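Local coordinates for RagB/SusD domain protein (Flavobacterium johnsoniae, PDB 5J90) that binds chitin as a SusD homolog, and so probably takes part in chitin uptake at the outer membrane of this bacterium, at residues K298-H312 against A386-D398. Residues are numbered along the deposited sequence; the frame is centred on the assembly and turned at random.
Sequences KGVRTGIAISGKSDH and AYVDPNFPENNSD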
ATOM      1  N   LYS A 298      14.423 -10.305 -33.702  1.00 13.51           N
ATOM      2  CA  LYS A 298      15.208  -9.348 -32.931  1.00 14.98           C
ATOM      3  C   LYS A 298      14.322  -8.288 -32.296  1.00 13.43           C
ATOM      4  O   LYS A 298      13.520  -7.649 -32.977  1.00 14.05           O
ATOM      5  CB  LYS A 298      16.276  -8.673 -33.803  1.00 15.75           C
ATOM      6  CG  LYS A 298      17.435  -9.586 -34.199  1.00 21.07           C
ATOM      7  CD  LYS A 298      18.171 -10.136 -32.979  1.00 18.42           C
ATOM      8  CE  LYS A 298      18.742  -9.031 -32.105  1.00 20.56           C
ATOM      9  NZ  LYS A 298      19.362  -9.583 -30.863  1.00 19.59           N
ATOM     10  N   GLY A 299      14.482  -8.110 -30.988  1.00 12.35           N
ATOM     11  CA  GLY A 299      13.663  -7.170 -30.248  1.00 13.33           C
ATOM     12  C   GLY A 299      14.425  -5.921 -29.867  1.00 13.49           C
ATOM     13  O   GLY A 299      15.664  -5.890 -29.895  1.00 13.60           O
ATOM     14  N   VAL A 300      13.671  -4.891 -29.498  1.00 12.06           N
ATOM     15  CA  VAL A 300      14.204  -3.587 -29.147  1.00 12.71           C
ATOM     16  C   VAL A 300      14.076  -3.366 -27.634  1.00 12.12           C
ATOM     17  O   VAL A 300      13.038  -3.684 -27.033  1.00 12.07           O
ATOM     18  CB  VAL A 300      13.449  -2.487 -29.906  1.00 12.08           C
ATOM     19  CG1 VAL A 300      13.991  -1.115 -29.545  1.00 13.13           C
ATOM     20  CG2 VAL A 300      13.540  -2.736 -31.412  1.00 14.43           C
ATOM     21  N   ARG A 301      15.128  -2.832 -27.021  1.00 11.15           N
ATOM     22  CA  ARG A 301      15.136  -2.546 -25.589  1.00 12.97           C
ATOM     23  C   ARG A 301      14.296  -1.302 -25.307  1.00 11.48           C
ATOM     24  O   ARG A 301      14.346  -0.325 -26.052  1.00 12.80           O
ATOM     25  CB  ARG A 301      16.578  -2.323 -25.123  1.00 13.51           C
ATOM     26  CG  ARG A 301      16.733  -2.061 -23.639  1.00 18.11           C
ATOM     27  CD  ARG A 301      17.062  -3.324 -22.898  1.00 17.91           C
ATOM     28  NE  ARG A 301      17.181  -3.074 -21.466  1.00 14.75           N
ATOM     29  CZ  ARG A 301      18.308  -3.156 -20.764  1.00 13.96           C
ATOM     30  NH1 ARG A 301      19.454  -3.495 -21.351  1.00 16.55           N
ATOM     31  NH2 ARG A 301      18.284  -2.912 -19.461  1.00 17.35           N
ATOM     32  N   THR A 302      13.517  -1.332 -24.225  1.00 11.55           N
ATOM     33  CA  THR A 302      12.743  -0.150 -23.846  1.00 11.42           C
ATOM     34  C   THR A 302      13.439   0.683 -22.762  1.00 12.12           C
ATOM     35  O   THR A 302      14.177   0.150 -21.923  1.00 11.90           O
ATOM     36  CB  THR A 302      11.292  -0.506 -23.414  1.00 10.66           C
ATOM     37  OG1 THR A 302      10.502   0.688 -23.372  1.00 11.49           O
ATOM     38  CG2 THR A 302      11.269  -1.176 -22.045  1.00 12.32           C
ATOM     39  N   GLY A 303      13.208   1.993 -22.795  1.00 11.23           N
ATOM     40  CA  GLY A 303      13.828   2.907 -21.855  1.00 11.31           C
ATOM     41  C   GLY A 303      15.279   3.189 -22.199  1.00 12.12           C
ATOM     42  O   GLY A 303      16.158   3.125 -21.337  1.00 13.14           O
ATOM     43  N   ILE A 304      15.521   3.519 -23.463  1.00 12.44           N
ATOM     44  CA  ILE A 304      16.880   3.707 -23.952  1.00 14.74           C
ATOM     45  C   ILE A 304      17.079   5.078 -24.581  1.00 15.45           C
ATOM     46  O   ILE A 304      16.126   5.830 -24.812  1.00 16.06           O
ATOM     47  CB  ILE A 304      17.245   2.637 -25.003  1.00 13.78           C
ATOM     48  CG1 ILE A 304      16.255   2.675 -26.170  1.00 13.48           C
ATOM     49  CG2 ILE A 304      17.275   1.251 -24.371  1.00 16.82           C
ATOM     50  CD1 ILE A 304      16.679   1.838 -27.372  1.00 15.87           C
ATOM     51  N   ALA A 305      18.337   5.400 -24.854  1.00 16.43           N
ATOM     52  CA  ALA A 305      18.656   6.567 -25.663  1.00 16.62           C
ATOM     53  C   ALA A 305      18.501   6.168 -27.123  1.00 16.61           C
ATOM     54  O   ALA A 305      18.924   5.082 -27.521  1.00 22.49           O
ATOM     55  CB  ALA A 305      20.078   7.030 -25.378  1.00 19.06           C
ATOM     56  N   ILE A 306      17.870   7.033 -27.909  1.00 17.48           N
ATOM     57  CA  ILE A 306      17.663   6.753 -29.327  1.00 18.46           C
ATOM     58  C   ILE A 306      18.253   7.866 -30.182  1.00 19.70           C
ATOM     59  O   ILE A 306      17.807   9.013 -30.129  1.00 22.65           O
ATOM     60  CB  ILE A 306      16.168   6.564 -29.661  1.00 19.26           C
ATOM     61  CG1 ILE A 306      15.633   5.300 -28.981  1.00 21.37           C
ATOM     62  CG2 ILE A 306      15.959   6.473 -31.169  1.00 21.50           C
ATOM     63  CD1 ILE A 306      14.133   5.116 -29.103  1.00 21.91           C
ATOM     64  N   SER A 307      19.264   7.517 -30.972  1.00 21.79           N
ATOM     65  CA  SER A 307      19.914   8.492 -31.837  1.00 23.62           C
ATOM     66  C   SER A 307      19.025   8.800 -33.035  1.00 20.66           C
ATOM     67  O   SER A 307      18.716   9.958 -33.312  1.00 27.35           O
ATOM     68  CB  SER A 307      21.273   7.968 -32.296  1.00 26.71           C
ATOM     69  OG  SER A 307      21.936   8.926 -33.101  1.00 34.01           O
ATOM     70  N   GLY A 308      18.613   7.750 -33.739  1.00 19.58           N
ATOM     71  CA  GLY A 308      17.700   7.887 -34.855  1.00 19.08           C
ATOM     72  C   GLY A 308      16.788   6.678 -34.958  1.00 16.47           C
ATOM     73  O   GLY A 308      17.175   5.571 -34.585  1.00 16.96           O
ATOM     74  N   LYS A 309      15.580   6.898 -35.468  1.00 16.22           N
ATOM     75  CA  LYS A 309      14.591   5.828 -35.604  1.00 15.40           C
ATOM     76  C   LYS A 309      15.109   4.674 -36.458  1.00 17.32           C
ATOM     77  O   LYS A 309      14.777   3.511 -36.224  1.00 16.48           O
ATOM     78  CB  LYS A 309      13.304   6.375 -36.212  1.00 16.30           C
ATOM     79  CG  LYS A 309      12.205   5.336 -36.376  1.00 16.57           C
ATOM     80  CD  LYS A 309      10.945   5.961 -36.937  1.00 15.30           C
ATOM     81  CE  LYS A 309       9.890   4.903 -37.199  1.00 18.13           C
ATOM     82  NZ  LYS A 309       8.639   5.515 -37.708  1.00 18.46           N
ATOM     83  N   SER A 310      15.925   4.995 -37.457  1.00 17.87           N
ATOM     84  CA  SER A 310      16.421   3.970 -38.365  1.00 18.91           C
ATOM     85  C   SER A 310      17.335   2.964 -37.665  1.00 17.53           C
ATOM     86  O   SER A 310      17.566   1.874 -38.172  1.00 18.52           O
ATOM     87  CB  SER A 310      17.144   4.610 -39.557  1.00 20.30           C
ATOM     88  OG  SER A 310      18.280   5.326 -39.120  1.00 24.53           O
ATOM     89  N   ASP A 311      17.838   3.323 -36.486  1.00 16.30           N
ATOM     90  CA  ASP A 311      18.711   2.425 -35.738  1.00 16.30           C
ATOM     91  C   ASP A 311      17.993   1.151 -35.292  1.00 18.25           C
ATOM     92  O   ASP A 311      18.620   0.108 -35.129  1.00 17.74           O
ATOM     93  CB  ASP A 311      19.307   3.130 -34.514  1.00 19.15           C
ATOM     94  CG  ASP A 311      20.290   4.225 -34.883  1.00 23.71           C
ATOM     95  OD1 ASP A 311      20.819   4.201 -36.015  1.00 27.70           O
ATOM     96  OD2 ASP A 311      20.536   5.107 -34.032  1.00 25.06           O
ATOM     97  N   HIS A 312      16.680   1.238 -35.085  1.00 16.33           N
ATOM     98  CA  HIS A 312      15.924   0.078 -34.606  1.00 15.13           C
ATOM     99  C   HIS A 312      14.649  -0.236 -35.387  1.00 14.91           C
ATOM    100  O   HIS A 312      14.004  -1.253 -35.119  1.00 14.71           O
ATOM    101  CB  HIS A 312      15.587   0.230 -33.115  1.00 14.61           C
ATOM    102  CG  HIS A 312      16.791   0.305 -32.230  1.00 13.00           C
ATOM    103  ND1 HIS A 312      17.353   1.502 -31.835  1.00 16.21           N
ATOM    104  CD2 HIS A 312      17.564  -0.666 -31.690  1.00 14.12           C
ATOM    105  CE1 HIS A 312      18.406   1.263 -31.075  1.00 16.48           C
ATOM    106  NE2 HIS A 312      18.557  -0.046 -30.972  1.00 14.84           N
ATOM    107  N   ALA A 386      20.350 -14.272 -23.176  1.00 15.92           N
ATOM    108  CA  ALA A 386      20.960 -12.956 -23.103  1.00 16.19           C
ATOM    109  C   ALA A 386      20.453 -12.095 -24.250  1.00 15.88           C
ATOM    110  O   ALA A 386      20.152 -12.599 -25.339  1.00 16.80           O
ATOM    111  CB  ALA A 386      22.483 -13.061 -23.144  1.00 16.31           C
ATOM    112  N   TYR A 387      20.352 -10.794 -23.994  1.00 15.64           N
ATOM    113  CA  TYR A 387      19.883  -9.852 -24.995  1.00 14.68           C
ATOM    114  C   TYR A 387      21.032  -9.006 -25.556  1.00 14.96           C
ATOM    115  O   TYR A 387      21.804  -8.413 -24.803  1.00 16.32           O
ATOM    116  CB  TYR A 387      18.775  -8.927 -24.453  1.00 13.55           C
ATOM    117  CG  TYR A 387      18.452  -7.886 -25.489  1.00 13.41           C
ATOM    118  CD1 TYR A 387      17.726  -8.226 -26.626  1.00 12.63           C
ATOM    119  CD2 TYR A 387      18.941  -6.589 -25.386  1.00 15.02           C
ATOM    120  CE1 TYR A 387      17.470  -7.302 -27.614  1.00 13.82           C
ATOM    121  CE2 TYR A 387      18.685  -5.651 -26.375  1.00 13.89           C
ATOM    122  CZ  TYR A 387      17.948  -6.018 -27.488  1.00 12.70           C
ATOM    123  OH  TYR A 387      17.685  -5.109 -28.482  1.00 14.71           O
ATOM    124  N   VAL A 388      21.110  -8.940 -26.884  1.00 15.57           N
ATOM    125  CA  VAL A 388      22.121  -8.140 -27.568  1.00 16.89           C
ATOM    126  C   VAL A 388      21.497  -7.188 -28.583  1.00 16.09           C
ATOM    127  O   VAL A 388      20.676  -7.591 -29.407  1.00 18.13           O
ATOM    128  CB  VAL A 388      23.137  -9.044 -28.306  1.00 18.30           C
ATOM    129  CG1 VAL A 388      24.093  -8.205 -29.157  1.00 19.53           C
ATOM    130  CG2 VAL A 388      23.903  -9.902 -27.321  1.00 20.14           C
ATOM    131  N   ASP A 389      21.894  -5.923 -28.503  1.00 16.70           N
ATOM    132  CA  ASP A 389      21.589  -4.922 -29.518  1.00 18.84           C
ATOM    133  C   ASP A 389      22.887  -4.755 -30.310  1.00 19.16           C
ATOM    134  O   ASP A 389      23.778  -4.024 -29.880  1.00 20.11           O
ATOM    135  CB  ASP A 389      21.196  -3.600 -28.845  1.00 17.00           C
ATOM    136  CG  ASP A 389      20.708  -2.553 -29.829  1.00 20.23           C
ATOM    137  OD1 ASP A 389      20.932  -2.722 -31.045  1.00 19.65           O
ATOM    138  OD2 ASP A 389      20.112  -1.546 -29.385  1.00 16.59           O
ATOM    139  N   PRO A 390      22.997  -5.443 -31.461  1.00 19.99           N
ATOM    140  CA  PRO A 390      24.287  -5.624 -32.147  1.00 22.81           C
ATOM    141  C   PRO A 390      25.108  -4.344 -32.335  1.00 22.13           C
ATOM    142  O   PRO A 390      26.296  -4.336 -32.002  1.00 24.14           O
ATOM    143  CB  PRO A 390      23.877  -6.218 -33.495  1.00 25.34           C
ATOM    144  CG  PRO A 390      22.611  -6.958 -33.197  1.00 25.80           C
ATOM    145  CD  PRO A 390      21.893  -6.083 -32.198  1.00 20.64           C
ATOM    146  N   ASN A 391      24.492  -3.277 -32.831  1.00 20.65           N
ATOM    147  CA  ASN A 391      25.224  -2.035 -33.074  1.00 23.34           C
ATOM    148  C   ASN A 391      25.242  -1.058 -31.899  1.00 24.50           C
ATOM    149  O   ASN A 391      25.854   0.011 -31.982  1.00 24.61           O
ATOM    150  CB  ASN A 391      24.702  -1.342 -34.334  1.00 24.25           C
ATOM    151  CG  ASN A 391      24.919  -2.172 -35.580  1.00 28.21           C
ATOM    152  OD1 ASN A 391      25.869  -2.947 -35.662  1.00 32.58           O
ATOM    153  ND2 ASN A 391      24.031  -2.023 -36.553  1.00 33.29           N
ATOM    154  N   PHE A 392      24.569  -1.422 -30.810  1.00 20.96           N
ATOM    155  CA  PHE A 392      24.523  -0.579 -29.619  1.00 22.64           C
ATOM    156  C   PHE A 392      24.610  -1.430 -28.357  1.00 21.22           C
ATOM    157  O   PHE A 392      23.619  -1.599 -27.641  1.00 19.97           O
ATOM    158  CB  PHE A 392      23.247   0.268 -29.614  1.00 21.51           C
ATOM    159  CG  PHE A 392      23.074   1.101 -30.851  1.00 25.07           C
ATOM    160  CD1 PHE A 392      23.663   2.350 -30.948  1.00 27.31           C
ATOM    161  CD2 PHE A 392      22.338   0.624 -31.927  1.00 23.60           C
ATOM    162  CE1 PHE A 392      23.515   3.117 -32.092  1.00 28.79           C
ATOM    163  CE2 PHE A 392      22.187   1.386 -33.074  1.00 28.06           C
ATOM    164  CZ  PHE A 392      22.778   2.634 -33.155  1.00 29.86           C
ATOM    165  N   PRO A 393      25.800  -1.976 -28.080  1.00 19.61           N
ATOM    166  CA  PRO A 393      25.991  -2.924 -26.977  1.00 22.49           C
ATOM    167  C   PRO A 393      25.683  -2.340 -25.598  1.00 20.32           C
ATOM    168  O   PRO A 393      25.506  -3.111 -24.655  1.00 19.99           O
ATOM    169  CB  PRO A 393      27.474  -3.315 -27.093  1.00 24.10           C
ATOM    170  CG  PRO A 393      28.104  -2.233 -27.916  1.00 25.41           C
ATOM    171  CD  PRO A 393      27.037  -1.768 -28.857  1.00 20.99           C
ATOM    172  N   GLU A 394      25.609  -1.017 -25.484  1.00 18.54           N
ATOM    173  CA  GLU A 394      25.224  -0.403 -24.220  1.00 20.88           C
ATOM    174  C   GLU A 394      23.812  -0.829 -23.817  1.00 19.77           C
ATOM    175  O   GLU A 394      23.428  -0.689 -22.660  1.00 19.44           O
ATOM    176  CB  GLU A 394      25.330   1.128 -24.282  1.00 22.44           C
ATOM    177  CG  GLU A 394      24.388   1.811 -25.275  1.00 24.75           C
ATOM    178  CD  GLU A 394      25.025   2.068 -26.633  1.00 24.95           C
ATOM    179  OE1 GLU A 394      25.885   1.264 -27.062  1.00 25.19           O
ATOM    180  OE2 GLU A 394      24.664   3.080 -27.273  1.00 26.85           O
ATOM    181  N   ASN A 395      23.054  -1.366 -24.772  1.00 18.63           N
ATOM    182  CA  ASN A 395      21.690  -1.822 -24.505  1.00 17.65           C
ATOM    183  C   ASN A 395      21.591  -3.307 -24.174  1.00 16.88           C
ATOM    184  O   ASN A 395      20.492  -3.825 -23.972  1.00 17.17           O
ATOM    185  CB  ASN A 395      20.781  -1.493 -25.689  1.00 16.44           C
ATOM    186  CG  ASN A 395      20.651  -0.003 -25.922  1.00 15.17           C
ATOM    187  OD1 ASN A 395      20.748   0.794 -24.986  1.00 18.42           O
ATOM    188  ND2 ASN A 395      20.421   0.383 -27.173  1.00 16.44           N
ATOM    189  N   ASN A 396      22.735  -3.988 -24.123  1.00 16.38           N
ATOM    190  CA  ASN A 396      22.767  -5.426 -23.854  1.00 18.16           C
ATOM    191  C   ASN A 396      22.379  -5.766 -22.421  1.00 14.87           C
ATOM    192  O   ASN A 396      22.473  -4.925 -21.524  1.00 18.10           O
ATOM    193  CB  ASN A 396      24.165  -6.000 -24.117  1.00 18.77           C
ATOM    194  CG  ASN A 396      24.550  -5.979 -25.580  1.00 19.91           C
ATOM    195  OD1 ASN A 396      23.810  -5.481 -26.428  1.00 17.99           O
ATOM    196  ND2 ASN A 396      25.732  -6.508 -25.882  1.00 23.60           N
ATOM    197  N   SER A 397      21.955  -7.009 -22.207  1.00 15.43           N
ATOM    198  CA  SER A 397      21.729  -7.493 -20.851  1.00 15.20           C
ATOM    199  C   SER A 397      21.828  -9.007 -20.729  1.00 14.48           C
ATOM    200  O   SER A 397      21.410  -9.736 -21.626  1.00 15.87           O
ATOM    201  CB  SER A 397      20.350  -7.059 -20.350  1.00 16.39           C
ATOM    202  OG  SER A 397      20.166  -7.463 -19.002  1.00 16.20           O
ATOM    203  N   ASP A 398      22.358  -9.469 -19.598  1.00 15.71           N
ATOM    204  CA  ASP A 398      22.208 -10.864 -19.202  1.00 16.97           C
ATOM    205  C   ASP A 398      20.718 -11.120 -18.993  1.00 16.43           C
ATOM    206  O   ASP A 398      19.964 -10.195 -18.677  1.00 15.48           O
ATOM    207  CB  ASP A 398      22.935 -11.144 -17.882  1.00 19.46           C
ATOM    208  CG  ASP A 398      24.441 -11.002 -17.990  1.00 27.88           C
ATOM    209  OD1 ASP A 398      24.979 -11.148 -19.106  1.00 29.22           O
ATOM    210  OD2 ASP A 398      25.085 -10.758 -16.946  1.00 29.70           O
TER
HETATM  211  O   HOH W   1      17.589  -2.401 -28.347  1.00 16.58           O
HETATM  212  O   HOH W   2      22.490  -2.389 -20.754  1.00 26.49           O
HETATM  213  O   HOH W   3      20.697   3.453 -24.631  1.00 23.18           O
HETATM  214  O   HOH W   4      20.169   3.009 -28.769  1.00 24.61           O
HETATM  215  O   HOH W   5      21.063  -1.010 -35.572  1.00 21.64           O
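His-312 NE2 donates to the syn side of Asp-389 OD2 at 2.7 Å, a nearly straight bond (163°) close to the imidazole plane. Two more bonds grip this oxygen: Asn-395 ND2 reaches the anti side of Asp-389 OD2 at 3.0 Å, and water 1 supplies the third. This His-carboxylate pair joins two long loops of the SusD-like fold, 298-312 and a hairpin-like excursion, 386-398, whose outer end is a type I beta turn from Asp-389 to Phe-392 followed by a short 3-10 turn. The Asp-389 carboxylate is carried to the imidazole by a chi1 of -173°, which turns CG away from the backbone N; the two side chains cross at about a right angle. Replacing Asp-389 with an alanine is likely to leave His-312 NE2 and Asn-395 ND2 without their shared acceptor and the imidazole freer to turn. Water 1 also donates to Tyr-387 OH and accepts from Arg-301 N, linking the buried carboxylate to the phenol. Tyr-387 OH in turn donates a hydrogen bond to Gly-299 O at 2.6 Å. Beside it, Lys-298 doubles back through chi2 and chi3 to place NZ 2.8 Å from Val-388 O, in the carbonyl plane; its charge is also met by Glu-272 of helix 269-277, against which Tyr-387 packs. Phe-392 sets its CZ 3.4 Å from Asp-311 CG, crossing that side chain at about a right angle, and its ring lies obliquely to the imidazole. Ile-304 CG2 abuts Asn-395 OD1, which takes a bond from water 3. Arg-301, bent at chi2, donates NH2 to Pro-449 O, and its NH1 donates to Asn-395 O at 2.8 Å; that oxygen lies close to the guanidinium plane, whereas NH1 sits 64° out of the plane of the Asn-395 backbone carbonyl.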